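Molybdate binding protein II (Clostridium pasteurianum, PDB 1GUT) binds molybdenum, taken up as the molybdate oxyanion, and assembles from six small copies of a Mop-type chain, seen here without oxyanion. Local coordinates at residues 11-16 and 25-30; 21-26 and 39-44. All coordinates share one frame; numbering follows the deposited sequence.

Interaction 1. Residues 11-16 and 25-30; sequences GKVVGL and VVLEIA
The flat carbonyl of Val26 receives two amides of the facing strand, Val14 N and Gly15 N, both tilted out of its plane, by 20° and 23°. Val14 N lies 2.8 Å from Val26 O. Gly15 N is farther from the same Val26 O, at 3.3 Å. Two successive residues opposite one identify a classic beta bulge in the antiparallel hairpin of strands 8-18 and 22-29, part of the TOBE domain's sheet. The register, Lys12 with Glu28 and Val13 with Leu27, moves by one residue at Val14. Beyond the bulge it resumes as a hydrogen-bonded pair, Val26 N reaching Gly15 O at 2.8 Å.

Val13, Leu16, Val25 and Leu27 share the apolar face, which continues onto Leu55 and Ala57 of strand 54-58 and Ile66 of a second subunit. Here Val13 CG2, anti to its own carbonyl carbon, presses on Leu27 CD2 at 3.5 Å, tighter than ordinary van der Waals contact. The other face carries Val26 and Glu28, and Val14, from the bulge, touches both. Its CG1 lies 3.9 Å from Glu28 CB, the side chains crossing at about a right angle. Val14 CG2, set between its own backbone N and carbonyl carbon, touches Val26 CG1 at 3.9 Å.

Interaction 2. Residues 21-26 and 39-44; sequences VTAEVV and ISLDSV
Ala23 and Ile39 form an antiparallel hydrogen-bonded pair, and both of its bonds meet their carbonyls nearly end-on: Ala23 N lies 2.8 Å from Ile39 O, and Ile39 N lies 3.0 Å from Ala23 O. Next to them Thr22 and Ser40 make a non-hydrogen-bonded pair whose side chains diverge, at the point where strand 34-40 gives way to helix 41-47. A third backbone bond crosses at this turn, Leu41 N to Val21 O at 2.9 Å, nearly straight at the hydrogen (169°) although the donor sits 41° out of the carbonyl plane. Water 1 also donates to Val21 O and accepts from Asp42 N, so one carbonyl is tied to two successive amides of the helix's first turn, directly and through solvent.

Ser40 is the N-cap. Its OG, held between its own backbone N and carbonyl carbon (chi1 74°), accepts from Ser43 N at 3.1 Å. Apolar contacts lie beyond the backbone ladder: Ala23 CB abuts Val44 CG2 at 3.5 Å, while Ile39 CD1 meets Val25 CG2 at 4.0 Å, the two side chains crossing at a slant. Val49, in a loop, touches both Val25 and Val44. Ser43 OG bonds to Ser4 O of a fourth subunit, and Arg6 of that subunit packs on Ser40, Asp42 and Ser43.

First-turn amides lack the usual i-4 helix carbonyls. Ser43 N has the cap hydroxyl and a weak bond to Ser40 O, whereas Val21 O and its water serve Leu41 and Asp42, joining helix start to strand beside a small hydrophobic patch.

Interactions 1 and 2 use strand 22-29 as their common element, with centres about 13 Å apart. Strand 8-18 flanks one edge of it and strand 34-40 the other, giving three successive antiparallel strands of the sheet. Val25 is shared by the two apolar patches: its CG2, already engaged in interaction 2, also lies 3.9 Å from Leu16 CD1 of interaction 1. A direct contact adds to this, Leu16 CD1 lying 3.7 Å from Glu24 O. Towards other chains they differ, residues 25-30 packing on a second subunit and interaction 2 on three others. The structure is an apo form with no oxyanion; the side chain of Ile39 is about 11 Å from a bound magnesium ion.

Interaction 1. Residues 11-16 and 25-30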
loop_
_atom_site.group_PDB
_atom_site.type_symbol
_atom_site.label_atom_id
_atom_site.label_comp_id
_atom_site.label_asym_id
_atom_site.label_seq_id
_atom_site.Cartn_x
_atom_site.Cartn_y
_atom_site.Cartn_z
ATOM N N GLY A 11 10.597 -8.063 -17.176
ATOM C CA GLY A 11 10.283 -9.473 -17.249
ATOM C C GLY A 11 9.376 -9.801 -18.395
ATOM O O GLY A 11 9.018 -8.929 -19.169
ATOM N N LYS A 12 9.018 -11.073 -18.489
ATOM C CA LYS A 12 8.165 -11.550 -19.553
ATOM C C LYS A 12 6.916 -12.116 -18.906
ATOM O O LYS A 12 7.000 -12.842 -17.921
ATOM C CB LYS A 12 8.910 -12.649 -20.320
ATOM C CG LYS A 12 8.123 -13.220 -21.463
ATOM C CD LYS A 12 9.004 -14.190 -22.268
ATOM C CE LYS A 12 8.329 -14.629 -23.568
ATOM N NZ LYS A 12 8.320 -13.562 -24.623
ATOM N N VAL A 13 5.752 -11.772 -19.448
ATOM C CA VAL A 13 4.510 -12.282 -18.883
ATOM C C VAL A 13 4.420 -13.785 -19.109
ATOM O O VAL A 13 4.471 -14.249 -20.274
ATOM C CB VAL A 13 3.280 -11.616 -19.504
ATOM C CG1 VAL A 13 2.036 -12.238 -18.937
ATOM C CG2 VAL A 13 3.291 -10.098 -19.246
ATOM N N VAL A 14 4.310 -14.552 -18.023
ATOM C CA VAL A 14 4.156 -15.999 -18.108
ATOM C C VAL A 14 2.787 -16.471 -17.624
ATOM O O VAL A 14 2.435 -17.650 -17.764
ATOM C CB VAL A 14 5.279 -16.784 -17.388
ATOM C CG1 VAL A 14 6.609 -16.557 -18.079
ATOM C CG2 VAL A 14 5.375 -16.417 -15.885
ATOM N N GLY A 15 2.012 -15.566 -17.048
ATOM C CA GLY A 15 0.676 -15.900 -16.590
ATOM C C GLY A 15 -0.218 -14.677 -16.584
ATOM O O GLY A 15 0.211 -13.584 -16.245
ATOM N N LEU A 16 -1.477 -14.876 -16.944
ATOM C CA LEU A 16 -2.474 -13.808 -16.945
ATOM C C LEU A 16 -3.824 -14.417 -16.643
ATOM O O LEU A 16 -4.252 -15.344 -17.335
ATOM C CB LEU A 16 -2.499 -13.086 -18.297
ATOM C CG LEU A 16 -3.519 -11.965 -18.491
ATOM C CD1 LEU A 16 -3.291 -10.834 -17.501
ATOM C CD2 LEU A 16 -3.387 -11.447 -19.917
ATOM N N VAL A 25 -1.293 -10.726 -13.146
ATOM C CA VAL A 25 -0.244 -10.826 -14.143
ATOM C C VAL A 25 0.996 -11.412 -13.469
ATOM O O VAL A 25 1.433 -10.903 -12.425
ATOM C CB VAL A 25 0.113 -9.396 -14.671
ATOM C CG1 VAL A 25 1.142 -9.465 -15.834
ATOM C CG2 VAL A 25 -1.143 -8.651 -15.104
ATOM N N VAL A 26 1.578 -12.459 -14.049
ATOM C CA VAL A 26 2.805 -13.065 -13.500
ATOM C C VAL A 26 3.922 -12.854 -14.500
ATOM O O VAL A 26 3.772 -13.181 -15.687
ATOM C CB VAL A 26 2.612 -14.576 -13.205
ATOM C CG1 VAL A 26 3.836 -15.174 -12.556
ATOM C CG2 VAL A 26 1.392 -14.776 -12.290
ATOM N N LEU A 27 5.018 -12.272 -14.030
ATOM C CA LEU A 27 6.168 -11.987 -14.869
ATOM C C LEU A 27 7.368 -12.793 -14.417
ATOM O O LEU A 27 7.643 -12.902 -13.222
ATOM C CB LEU A 27 6.590 -10.522 -14.718
ATOM C CG LEU A 27 5.678 -9.346 -14.988
ATOM C CD1 LEU A 27 6.519 -8.068 -14.858
ATOM C CD2 LEU A 27 5.129 -9.475 -16.384
ATOM N N GLU A 28 8.103 -13.325 -15.371
ATOM C CA GLU A 28 9.346 -14.026 -15.060
ATOM C C GLU A 28 10.450 -12.984 -15.228
ATOM O O GLU A 28 10.611 -12.421 -16.311
ATOM C CB GLU A 28 9.578 -15.162 -16.060
ATOM C CG GLU A 28 10.956 -15.805 -15.971
ATOM C CD GLU A 28 11.383 -16.494 -17.272
ATOM O OE1 GLU A 28 10.560 -16.671 -18.215
ATOM O OE2 GLU A 28 12.568 -16.863 -17.355
ATOM N N ILE A 29 11.204 -12.712 -14.172
ATOM C CA ILE A 29 12.249 -11.700 -14.283
ATOM C C ILE A 29 13.604 -12.377 -14.419
ATOM O O ILE A 29 13.668 -13.609 -14.433
ATOM C CB ILE A 29 12.160 -10.684 -13.113
ATOM C CG1 ILE A 29 12.397 -11.371 -11.780
ATOM C CG2 ILE A 29 10.777 -9.993 -13.118
ATOM C CD1 ILE A 29 12.548 -10.371 -10.633
ATOM N N ALA A 30 14.658 -11.570 -14.563
ATOM C CA ALA A 30 16.022 -12.062 -14.753
ATOM C C ALA A 30 16.348 -13.084 -13.710
ATOM O O ALA A 30 16.109 -12.879 -12.522
ATOM C CB ALA A 30 17.031 -10.920 -14.733
#

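Interaction 2. Residues 21-26 and 39-44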
loop_
_atom_site.group_PDB
_atom_site.type_symbol
_atom_site.label_atom_id
_atom_site.label_comp_id
_atom_site.label_asym_id
_atom_site.label_seq_id
_atom_site.Cartn_x
_atom_site.Cartn_y
_atom_site.Cartn_z
ATOM N N VAL A 21 -12.964 -7.143 -12.085
ATOM C CA VAL A 21 -12.471 -5.836 -11.740
ATOM C C VAL A 21 -10.961 -5.790 -11.832
ATOM O O VAL A 21 -10.400 -4.781 -12.226
ATOM C CB VAL A 21 -12.936 -5.468 -10.270
ATOM C CG1 VAL A 21 -12.254 -4.211 -9.749
ATOM C CG2 VAL A 21 -14.463 -5.378 -10.180
ATOM N N THR A 22 -10.309 -6.899 -11.516
ATOM C CA THR A 22 -8.856 -6.920 -11.522
ATOM C C THR A 22 -8.355 -8.062 -12.380
ATOM O O THR A 22 -9.133 -8.835 -12.944
ATOM C CB THR A 22 -8.304 -7.138 -10.099
ATOM O OG1 THR A 22 -8.792 -8.393 -9.594
ATOM C CG2 THR A 22 -8.850 -6.085 -9.125
ATOM N N ALA A 23 -7.041 -8.112 -12.512
ATOM C CA ALA A 23 -6.371 -9.161 -13.264
ATOM C C ALA A 23 -5.051 -9.436 -12.600
ATOM O O ALA A 23 -4.411 -8.534 -12.081
ATOM C CB ALA A 23 -6.127 -8.732 -14.718
ATOM N N GLU A 24 -4.657 -10.698 -12.645
ATOM C CA GLU A 24 -3.408 -11.159 -12.071
ATOM C C GLU A 24 -2.428 -11.397 -13.203
ATOM O O GLU A 24 -2.698 -12.165 -14.119
ATOM C CB GLU A 24 -3.627 -12.443 -11.272
ATOM C CG GLU A 24 -2.348 -12.927 -10.573
ATOM C CD GLU A 24 -2.535 -14.276 -9.916
ATOM O OE1 GLU A 24 -3.577 -14.478 -9.291
ATOM O OE2 GLU A 24 -1.642 -15.141 -10.018
ATOM N N VAL A 25 -1.293 -10.726 -13.146
ATOM C CA VAL A 25 -0.244 -10.826 -14.143
ATOM C C VAL A 25 0.996 -11.412 -13.469
ATOM O O VAL A 25 1.433 -10.903 -12.425
ATOM C CB VAL A 25 0.113 -9.396 -14.671
ATOM C CG1 VAL A 25 1.142 -9.465 -15.834
ATOM C CG2 VAL A 25 -1.143 -8.651 -15.104
ATOM N N VAL A 26 1.578 -12.459 -14.049
ATOM C CA VAL A 26 2.805 -13.065 -13.500
ATOM C C VAL A 26 3.922 -12.854 -14.500
ATOM O O VAL A 26 3.772 -13.181 -15.687
ATOM C CB VAL A 26 2.612 -14.576 -13.205
ATOM C CG1 VAL A 26 3.836 -15.174 -12.556
ATOM C CG2 VAL A 26 1.392 -14.776 -12.290
ATOM N N ILE A 39 -3.600 -5.890 -10.936
ATOM C CA ILE A 39 -3.934 -4.565 -11.445
ATOM C C ILE A 39 -5.373 -4.547 -11.914
ATOM O O ILE A 39 -6.055 -5.570 -11.878
ATOM C CB ILE A 39 -2.998 -4.157 -12.619
ATOM C CG1 ILE A 39 -3.073 -5.190 -13.740
ATOM C CG2 ILE A 39 -1.567 -3.987 -12.144
ATOM C CD1 ILE A 39 -2.268 -4.839 -15.005
ATOM N N SER A 40 -5.863 -3.383 -12.314
ATOM C CA SER A 40 -7.227 -3.343 -12.805
ATOM C C SER A 40 -7.352 -4.003 -14.163
ATOM O O SER A 40 -6.415 -3.993 -14.956
ATOM C CB SER A 40 -7.747 -1.908 -12.896
ATOM O OG SER A 40 -7.171 -1.230 -14.005
ATOM N N LEU A 41 -8.517 -4.561 -14.441
ATOM C CA LEU A 41 -8.758 -5.173 -15.739
ATOM C C LEU A 41 -8.670 -4.096 -16.821
ATOM O O LEU A 41 -8.166 -4.341 -17.919
ATOM C CB LEU A 41 -10.130 -5.847 -15.751
ATOM C CG LEU A 41 -10.510 -6.555 -17.051
ATOM C CD1 LEU A 41 -9.628 -7.809 -17.245
ATOM C CD2 LEU A 41 -11.973 -6.947 -17.027
ATOM N N ASP A 42 -9.125 -2.889 -16.511
ATOM C CA ASP A 42 -9.045 -1.804 -17.480
ATOM C C ASP A 42 -7.610 -1.589 -17.947
ATOM O O ASP A 42 -7.362 -1.337 -19.118
ATOM C CB ASP A 42 -9.542 -0.496 -16.846
ATOM C CG ASP A 42 -11.036 -0.476 -16.593
ATOM O OD1 ASP A 42 -11.779 -1.235 -17.252
ATOM O OD2 ASP A 42 -11.556 0.290 -15.748
ATOM N N SER A 43 -6.649 -1.702 -17.031
ATOM C CA SER A 43 -5.260 -1.483 -17.406
ATOM C C SER A 43 -4.724 -2.591 -18.281
ATOM O O SER A 43 -3.854 -2.361 -19.120
ATOM C CB SER A 43 -4.363 -1.349 -16.172
ATOM O OG SER A 43 -4.696 -0.185 -15.459
ATOM N N VAL A 44 -5.166 -3.812 -18.036
ATOM C CA VAL A 44 -4.712 -4.908 -18.864
ATOM C C VAL A 44 -5.077 -4.620 -20.291
ATOM O O VAL A 44 -4.251 -4.768 -21.197
ATOM C CB VAL A 44 -5.321 -6.238 -18.405
ATOM C CG1 VAL A 44 -5.231 -7.297 -19.519
ATOM C CG2 VAL A 44 -4.637 -6.690 -17.158
HETATM O O HOH W 1 -11.221 -2.829 -14.243
#